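Local coordinates for poly(ADP-ribose) glycohydrolase (Thermomonospora curvata, PDB 3SIG), which hydrolyses the ribose-ribose glycosidic bonds of poly(ADP-ribose), releasing ADP-ribose, the ligand that occupies its macrodomain-type pocket in this crystal, at residues T11-I14 with L15-R19; F156-D159 with A160-L164; D185-T188 with V189-G193; P229-V232 with A233-A237. One frame throughout, in Å; residues are numbered along the deposited sequence.

How the contacts relate
Following the chain from the N terminus, the four contacts come in series, and none nests in or crosses another. Contact 1 is consecutive turns at the end of helix 2-17; contact 2 closes the hairpin turn between strands 147-157 and 163-175. The two touch, T11 and I14 of the helix meeting F156, R157 and L163. Beyond the centre of the chain, contact 3 caps the start of helix 189-209 and contact 4 is consecutive turns of helix 229-240; the side-chain amide of Q231, through NE2, probably hydrogen-bonds to the carbonyl oxygen of V189. Centres of contacts 1 and 3 lie about 42 Å apart.

Contact 1 of 4, residues T11-I14 with L15-R19; sequences TVEI and LERGR
The E13 carboxylate lies over one face of the R17 guanidinium, where OE2 of E13 stands 3.5 Å above the plane and is shifted toward its rim. The two flat groups are steeply turned, 75° apart, and no N-H of R17 points at the oxygen. The separation of 3.8 Å from E13 OE2 to R17 NH2 therefore marks a long salt bridge held by charge alone. E13 reaches it with an extended chain, CG anti to the backbone N (chi1 175°), while R17 folds at chi2; the two run alongside each other, their CG atoms in contact.

This i to i+4 pair rides on the end of helix 2-17. Backbone bonds from L15 N to T11 O and from R17 N to E13 O continue the helical ladder, and G18 N closes on I14 O at 2.8 Å. G18 then leaves helical geometry with a positive phi, at which a side chain would press on the carbonyl oxygen of R17. On another side of the helix, T11 CG2 and L15 CD1 lie side by side at 4.1 Å, both residues packing on F156, and the T11 hydroxyl bonds to R117 O and to R157. A water donates to V12 O and, at 2.7 Å, to E16 OE2, tying that carboxylate to the backbone one turn back.

The chemistry is thus divided: apolar branches and the T11 hydroxyl hold the helix to the hairpin strand 147-157, whereas the exposed E13-R17 pair probably contributes only a modest, undirected attraction.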
# COMPACT_ATOMS: atom_id res chain seq x y z
N THR A 11 -0.49 0.48 -19.06
CA THR A 11 0.54 0.75 -18.06
C THR A 11 1.73 -0.18 -18.25
O THR A 11 2.88 0.26 -18.22
CB THR A 11 -0.04 0.65 -16.68
OG1 THR A 11 -0.94 1.74 -16.50
CG2 THR A 11 1.06 0.71 -15.58
N VAL A 12 1.49 -1.47 -18.48
CA VAL A 12 2.61 -2.35 -18.77
C VAL A 12 3.39 -1.91 -20.01
O VAL A 12 4.61 -1.97 -19.98
CB VAL A 12 2.11 -3.78 -18.92
CG1 VAL A 12 3.21 -4.67 -19.57
CG2 VAL A 12 1.71 -4.31 -17.55
N GLU A 13 2.72 -1.45 -21.06
CA GLU A 13 3.39 -0.92 -22.26
C GLU A 13 4.25 0.29 -21.90
O GLU A 13 5.40 0.42 -22.34
CB GLU A 13 2.38 -0.52 -23.36
CG GLU A 13 3.05 0.15 -24.58
CD GLU A 13 2.09 0.56 -25.71
OE1 GLU A 13 0.90 0.18 -25.67
OE2 GLU A 13 2.53 1.26 -26.65
N ILE A 14 3.69 1.17 -21.10
CA ILE A 14 4.37 2.39 -20.66
C ILE A 14 5.64 2.03 -19.90
O ILE A 14 6.71 2.62 -20.11
CB ILE A 14 3.44 3.28 -19.82
CG1 ILE A 14 2.44 3.97 -20.74
CG2 ILE A 14 4.22 4.30 -19.01
CD1 ILE A 14 1.30 4.58 -20.00
N LEU A 15 5.53 1.02 -19.02
CA LEU A 15 6.69 0.62 -18.22
C LEU A 15 7.75 -0.02 -19.11
O LEU A 15 8.94 0.12 -18.81
CB LEU A 15 6.30 -0.29 -17.05
CG LEU A 15 5.31 0.32 -16.06
CD1 LEU A 15 4.83 -0.73 -15.06
CD2 LEU A 15 5.92 1.47 -15.30
N GLU A 16 7.37 -0.68 -20.21
CA GLU A 16 8.36 -1.20 -21.14
C GLU A 16 9.01 -0.10 -21.99
O GLU A 16 10.22 -0.10 -22.23
CB GLU A 16 7.71 -2.18 -22.11
CG GLU A 16 7.29 -3.49 -21.49
CD GLU A 16 8.49 -4.30 -21.02
OE1 GLU A 16 9.47 -4.40 -21.81
OE2 GLU A 16 8.41 -4.80 -19.88
N ARG A 17 8.21 0.83 -22.51
CA ARG A 17 8.69 1.83 -23.45
C ARG A 17 9.41 2.96 -22.72
O ARG A 17 10.23 3.64 -23.33
CB ARG A 17 7.54 2.41 -24.29
CG ARG A 17 6.90 1.40 -25.23
CD ARG A 17 7.76 1.17 -26.45
NE ARG A 17 6.93 0.74 -27.57
CZ ARG A 17 6.03 1.52 -28.19
NH1 ARG A 17 5.85 2.78 -27.81
NH2 ARG A 17 5.31 1.03 -29.19
N GLY A 18 9.10 3.18 -21.46
CA GLY A 18 9.78 4.19 -20.66
C GLY A 18 9.25 5.61 -20.80
O GLY A 18 9.89 6.52 -20.31
N ARG A 19 8.06 5.80 -21.36
CA ARG A 19 7.48 7.13 -21.52
C ARG A 19 5.98 6.94 -21.76
O ARG A 19 5.51 5.83 -22.12
CB ARG A 19 8.17 7.92 -22.66
CG ARG A 19 8.16 7.25 -24.06
CD ARG A 19 9.01 8.01 -25.07
NE ARG A 19 10.23 8.52 -24.46
CZ ARG A 19 11.44 8.11 -24.77
NH1 ARG A 19 11.61 7.21 -25.72
NH2 ARG A 19 12.50 8.61 -24.14
O HOH W 1 6.26 -3.86 -18.49

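Contact 2 of 4, residues F156-D159 with A160-L164; sequences FRDD and AGRLL
R157 and L163 stand side by side on one face at the end of a beta hairpin, as an antiparallel non-hydrogen-bonded pair joining strands 147-157 and 163-175 through a type I turn from D158 to G161. Backbone bonds flank the pair: L164 N to F156 O, and D158 N to R162 O at 2.9 Å, while G161 N closes the turn on D158 O.

Of the packing contacts, L163 CD2 lies 3.7 Å above one face of the R157 guanidinium, toward its rim, and meets the F156 ring at its edge; L164 packs on F156 and D158.

Among the polar side chains, R157 runs extended to NE and places NH1 2.9 Å from G161 O, which lies in the guanidinium plane. NH2 forms a salt bridge with E10 of helix 2-17, and NE bonds to R117 O. With an alanine here, G161 O and the E10 carboxylate would probably lose this partner, and the tie between hairpin tip and helix would weaken.

The D158 carboxylate folds back over the turn, CG between the backbone N and carbonyl carbon (chi1 68°). Its OD1 takes a weak bond from A160 N and a firmer one from R162 N, 2.9 Å away and 44° out of the carboxylate plane.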
# COMPACT_ATOMS: atom_id res chain seq x y z
N PHE A 156 1.62 8.09 -12.05
CA PHE A 156 1.35 8.83 -13.28
C PHE A 156 -0.10 8.71 -13.77
O PHE A 156 -0.36 9.09 -14.93
CB PHE A 156 2.36 8.45 -14.39
CG PHE A 156 2.54 6.96 -14.60
CD1 PHE A 156 3.64 6.31 -14.07
CD2 PHE A 156 1.62 6.21 -15.32
CE1 PHE A 156 3.81 4.95 -14.25
CE2 PHE A 156 1.78 4.85 -15.49
CZ PHE A 156 2.87 4.22 -14.94
N ARG A 157 -1.05 8.28 -12.93
CA ARG A 157 -2.47 8.39 -13.25
C ARG A 157 -3.23 8.97 -12.07
O ARG A 157 -2.82 8.78 -10.91
CB ARG A 157 -3.12 7.06 -13.63
CG ARG A 157 -2.55 6.36 -14.81
CD ARG A 157 -3.42 5.19 -15.24
NE ARG A 157 -2.73 4.37 -16.20
CZ ARG A 157 -2.87 4.51 -17.50
NH1 ARG A 157 -3.70 5.41 -17.99
NH2 ARG A 157 -2.18 3.74 -18.33
N ASP A 158 -4.35 9.63 -12.35
CA ASP A 158 -5.29 10.05 -11.31
C ASP A 158 -6.32 8.95 -11.03
O ASP A 158 -6.23 7.88 -11.58
CB ASP A 158 -5.95 11.37 -11.68
CG ASP A 158 -6.90 11.26 -12.87
OD1 ASP A 158 -7.29 10.17 -13.34
OD2 ASP A 158 -7.32 12.34 -13.35
N ASP A 159 -7.32 9.27 -10.21
CA ASP A 159 -8.30 8.27 -9.75
C ASP A 159 -9.12 7.72 -10.92
O ASP A 159 -9.57 6.56 -10.91
CB ASP A 159 -9.24 8.86 -8.69
CG ASP A 159 -8.56 9.12 -7.34
OD1 ASP A 159 -7.52 8.47 -7.03
OD2 ASP A 159 -9.10 9.98 -6.60
N ALA A 160 -9.29 8.53 -11.96
CA ALA A 160 -10.10 8.14 -13.11
C ALA A 160 -9.31 7.36 -14.16
O ALA A 160 -9.89 6.88 -15.15
CB ALA A 160 -10.72 9.37 -13.74
N GLY A 161 -8.00 7.25 -13.98
CA GLY A 161 -7.18 6.54 -14.94
C GLY A 161 -6.52 7.46 -15.94
O GLY A 161 -5.82 6.97 -16.82
N ARG A 162 -6.72 8.77 -15.82
CA ARG A 162 -6.10 9.75 -16.72
C ARG A 162 -4.62 9.94 -16.41
O ARG A 162 -4.23 10.05 -15.24
CB ARG A 162 -6.80 11.09 -16.60
CG ARG A 162 -8.21 11.14 -17.19
CD ARG A 162 -8.17 11.40 -18.68
NE ARG A 162 -7.61 12.72 -19.00
CZ ARG A 162 -8.34 13.80 -19.27
NH1 ARG A 162 -9.66 13.73 -19.28
NH2 ARG A 162 -7.74 14.95 -19.54
N LEU A 163 -3.79 9.95 -17.45
CA LEU A 163 -2.37 10.12 -17.27
C LEU A 163 -2.07 11.54 -16.79
O LEU A 163 -2.74 12.48 -17.20
CB LEU A 163 -1.61 9.80 -18.57
CG LEU A 163 -1.62 8.31 -18.93
CD1 LEU A 163 -1.34 8.09 -20.42
CD2 LEU A 163 -0.64 7.54 -18.07
N LEU A 164 -1.04 11.71 -15.96
CA LEU A 164 -0.75 12.99 -15.34
C LEU A 164 0.22 13.80 -16.16
O LEU A 164 1.19 13.28 -16.73
CB LEU A 164 -0.17 12.79 -13.93
CG LEU A 164 -1.07 12.08 -12.93
CD1 LEU A 164 -0.40 11.93 -11.58
CD2 LEU A 164 -2.37 12.83 -12.73

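Contact 3 of 4, residues D185-T188 with V189-G193; sequences DLRT and VEEIG
E191 turns its carboxylate back past the start of its own helix, and its OE1 accepts the backbone N-H of T188 at 2.9 Å. The bond is nearly straight, 164° at the hydrogen, and meets OE1 on its anti side. In return, T188 OG1 accepts from E191 N at 3.0 Å. This reciprocal pair is a capping box with T188 as N-cap of helix 189-209. The T188 hydroxyl is set between its backbone N and carbonyl carbon (chi1 62°), which turns OG1 onto the amide of E191, while the E191 chain, extended beyond CG, crosses the threonine side chain at about a right angle.

The other carboxylate oxygen looks toward R187. E191 OE2 lies at the edge of the R187 guanidinium, near its plane, 3.5 Å from NH1, a salt bridge whose hydrogen bond is weak; the two flat groups stand 76° apart. A water donates to E191 OE1 and more weakly to L186 O. Beneath the cap, I192 CD1 touches R187 CB at 4.1 Å, and I192 is covered further by L142, N227 and I183.

I192 N to T188 O is the first i to i+4 backbone bond of the helix. With T188 OG1 satisfying the amide of E191 and a carboxylate near the positive end of the helix dipole, the cap is likely to favour helix initiation here, and R187 may partly offset the charge of E191.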
# COMPACT_ATOMS: atom_id res chain seq x y z
N ASP A 185 -13.62 -18.64 11.15
CA ASP A 185 -13.55 -18.58 12.61
C ASP A 185 -12.52 -19.56 13.17
O ASP A 185 -12.53 -19.86 14.35
CB ASP A 185 -14.91 -18.84 13.25
CG ASP A 185 -15.33 -20.29 13.15
OD1 ASP A 185 -14.70 -21.06 12.39
OD2 ASP A 185 -16.31 -20.66 13.84
N LEU A 186 -11.59 -20.00 12.33
CA LEU A 186 -10.67 -21.05 12.78
C LEU A 186 -9.38 -20.43 13.35
O LEU A 186 -8.47 -21.16 13.73
CB LEU A 186 -10.38 -22.03 11.65
CG LEU A 186 -11.61 -22.83 11.22
CD1 LEU A 186 -11.27 -23.77 10.08
CD2 LEU A 186 -12.15 -23.61 12.38
N ARG A 187 -9.31 -19.09 13.42
CA ARG A 187 -8.41 -18.40 14.34
C ARG A 187 -9.28 -17.47 15.19
O ARG A 187 -10.30 -16.97 14.72
CB ARG A 187 -7.35 -17.58 13.61
CG ARG A 187 -6.47 -18.35 12.64
CD ARG A 187 -5.44 -19.13 13.38
NE ARG A 187 -4.50 -19.77 12.46
CZ ARG A 187 -3.55 -20.62 12.83
NH1 ARG A 187 -3.38 -20.92 14.11
NH2 ARG A 187 -2.76 -21.15 11.92
N THR A 188 -8.89 -17.23 16.44
CA THR A 188 -9.70 -16.38 17.31
C THR A 188 -9.48 -14.89 16.94
O THR A 188 -8.50 -14.53 16.28
CB THR A 188 -9.29 -16.54 18.77
OG1 THR A 188 -7.92 -16.14 18.90
CG2 THR A 188 -9.46 -18.01 19.24
N VAL A 189 -10.37 -14.05 17.43
CA VAL A 189 -10.27 -12.61 17.28
C VAL A 189 -8.91 -12.15 17.76
O VAL A 189 -8.24 -11.34 17.11
CB VAL A 189 -11.40 -11.90 18.07
CG1 VAL A 189 -11.21 -10.38 18.09
CG2 VAL A 189 -12.76 -12.24 17.44
N GLU A 190 -8.49 -12.68 18.90
CA GLU A 190 -7.24 -12.26 19.51
C GLU A 190 -6.02 -12.74 18.73
O GLU A 190 -5.04 -12.00 18.64
CB GLU A 190 -7.19 -12.75 20.97
CG GLU A 190 -8.26 -12.06 21.87
CD GLU A 190 -9.71 -12.51 21.61
OE1 GLU A 190 -9.93 -13.68 21.20
OE2 GLU A 190 -10.61 -11.67 21.80
N GLU A 191 -6.07 -13.94 18.16
CA GLU A 191 -4.99 -14.42 17.32
C GLU A 191 -4.83 -13.51 16.11
O GLU A 191 -3.70 -13.12 15.75
CB GLU A 191 -5.26 -15.85 16.82
CG GLU A 191 -4.89 -16.95 17.79
CD GLU A 191 -5.20 -18.33 17.21
OE1 GLU A 191 -6.38 -18.64 16.98
OE2 GLU A 191 -4.25 -19.10 16.95
N ILE A 192 -5.94 -13.15 15.46
CA ILE A 192 -5.88 -12.27 14.30
C ILE A 192 -5.36 -10.92 14.77
O ILE A 192 -4.54 -10.31 14.08
CB ILE A 192 -7.26 -12.12 13.66
CG1 ILE A 192 -7.71 -13.46 13.07
CG2 ILE A 192 -7.26 -11.06 12.56
CD1 ILE A 192 -6.85 -13.90 11.94
N GLY A 193 -5.80 -10.44 15.93
CA GLY A 193 -5.34 -9.16 16.42
C GLY A 193 -3.84 -9.14 16.65
O GLY A 193 -3.17 -8.15 16.36
O HOH W 2 -7.41 -20.94 16.95

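Contact 4 of 4, residues P229-V232 with A233-A237; sequences PAQV and AETFA
In T235 the hydroxyl lies anti to the carbonyl carbon (chi1 -64°), beside the backbone N, and so leans back along helix 229-240 toward the preceding turn, which puts OG1 2.8 Å from Q231 O. V232 instead has CG1 anti to its backbone N, on the same side as F236, whose ring meets it through CE2 at 3.8 Å from V232 CG1; the two side chains run alongside each other.

Q231 O is gripped twice. T235 N donates to it at 2.9 Å, and T235 OG1 donates from the opposite face of the carbonyl plane. A valine in place of T235 would lose the hydroxyl's bond, and Q231 O would probably be held by the amide alone, with a methyl pressed against a carbonyl oxygen in a buried spot. F236 N closes on V232 O at 3.1 Å, while F236 CD2 comes within 3.4 Å of the same oxygen. The E234 chain departs from this region to form a salt bridge with R273.

Around the helix, V232 and A233 pack on F270 of helix 265-273, Q231 and T235 on L196 of helix 189-209, and the Q231 amide bonds to V189 O. The helix is the crossover of the beta-alpha-beta unit between strands 214-217 and 252-256.

Internal bonding of the T235 hydroxyl is consistent with a polar residue lying buried against L196: its proton is spent on the helix's own backbone, and the hydroxyl needs no donor role toward that leucine.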
# COMPACT_ATOMS: atom_id res chain seq x y z
N PRO A 229 -13.01 -3.81 10.24
CA PRO A 229 -12.35 -2.50 10.26
C PRO A 229 -12.16 -1.88 11.64
O PRO A 229 -11.22 -1.12 11.84
CB PRO A 229 -13.22 -1.62 9.36
CG PRO A 229 -14.45 -2.37 9.13
CD PRO A 229 -14.28 -3.80 9.50
N ALA A 230 -13.04 -2.17 12.58
CA ALA A 230 -12.80 -1.69 13.94
C ALA A 230 -11.52 -2.28 14.52
O ALA A 230 -10.75 -1.58 15.18
CB ALA A 230 -14.01 -1.98 14.86
N GLN A 231 -11.26 -3.56 14.27
CA GLN A 231 -10.04 -4.18 14.76
C GLN A 231 -8.80 -3.63 14.05
O GLN A 231 -7.79 -3.40 14.69
CB GLN A 231 -10.09 -5.70 14.60
CG GLN A 231 -8.89 -6.41 15.18
CD GLN A 231 -9.03 -7.91 15.11
OE1 GLN A 231 -9.45 -8.47 14.09
NE2 GLN A 231 -8.73 -8.57 16.21
N VAL A 232 -8.89 -3.35 12.76
CA VAL A 232 -7.71 -2.83 12.07
C VAL A 232 -7.47 -1.36 12.50
O VAL A 232 -6.32 -0.98 12.78
CB VAL A 232 -7.84 -2.96 10.53
CG1 VAL A 232 -6.66 -2.33 9.86
CG2 VAL A 232 -7.95 -4.46 10.16
N ALA A 233 -8.52 -0.57 12.65
CA ALA A 233 -8.35 0.79 13.16
C ALA A 233 -7.74 0.74 14.56
O ALA A 233 -6.82 1.50 14.87
CB ALA A 233 -9.67 1.53 13.17
N GLU A 234 -8.24 -0.14 15.42
CA GLU A 234 -7.70 -0.26 16.78
C GLU A 234 -6.23 -0.68 16.76
O GLU A 234 -5.45 -0.23 17.61
CB GLU A 234 -8.55 -1.23 17.61
CG GLU A 234 -8.04 -1.40 19.02
CD GLU A 234 -8.10 -0.13 19.83
OE1 GLU A 234 -9.02 0.67 19.60
OE2 GLU A 234 -7.24 0.05 20.72
N THR A 235 -5.86 -1.53 15.82
CA THR A 235 -4.48 -1.99 15.69
C THR A 235 -3.58 -0.79 15.46
O THR A 235 -2.56 -0.61 16.16
CB THR A 235 -4.34 -2.98 14.54
OG1 THR A 235 -5.11 -4.15 14.84
CG2 THR A 235 -2.91 -3.40 14.30
N PHE A 236 -3.92 0.05 14.49
CA PHE A 236 -3.13 1.26 14.23
C PHE A 236 -3.18 2.22 15.41
O PHE A 236 -2.16 2.84 15.74
CB PHE A 236 -3.52 1.95 12.93
CG PHE A 236 -3.12 1.19 11.71
CD1 PHE A 236 -1.78 1.02 11.40
CD2 PHE A 236 -4.07 0.73 10.82
CE1 PHE A 236 -1.39 0.33 10.23
CE2 PHE A 236 -3.68 0.07 9.64
CZ PHE A 236 -2.34 -0.12 9.36
N ALA A 237 -4.33 2.33 16.06
CA ALA A 237 -4.43 3.21 17.22
C ALA A 237 -3.52 2.80 18.36
O ALA A 237 -2.90 3.66 19.00
CB ALA A 237 -5.87 3.25 17.74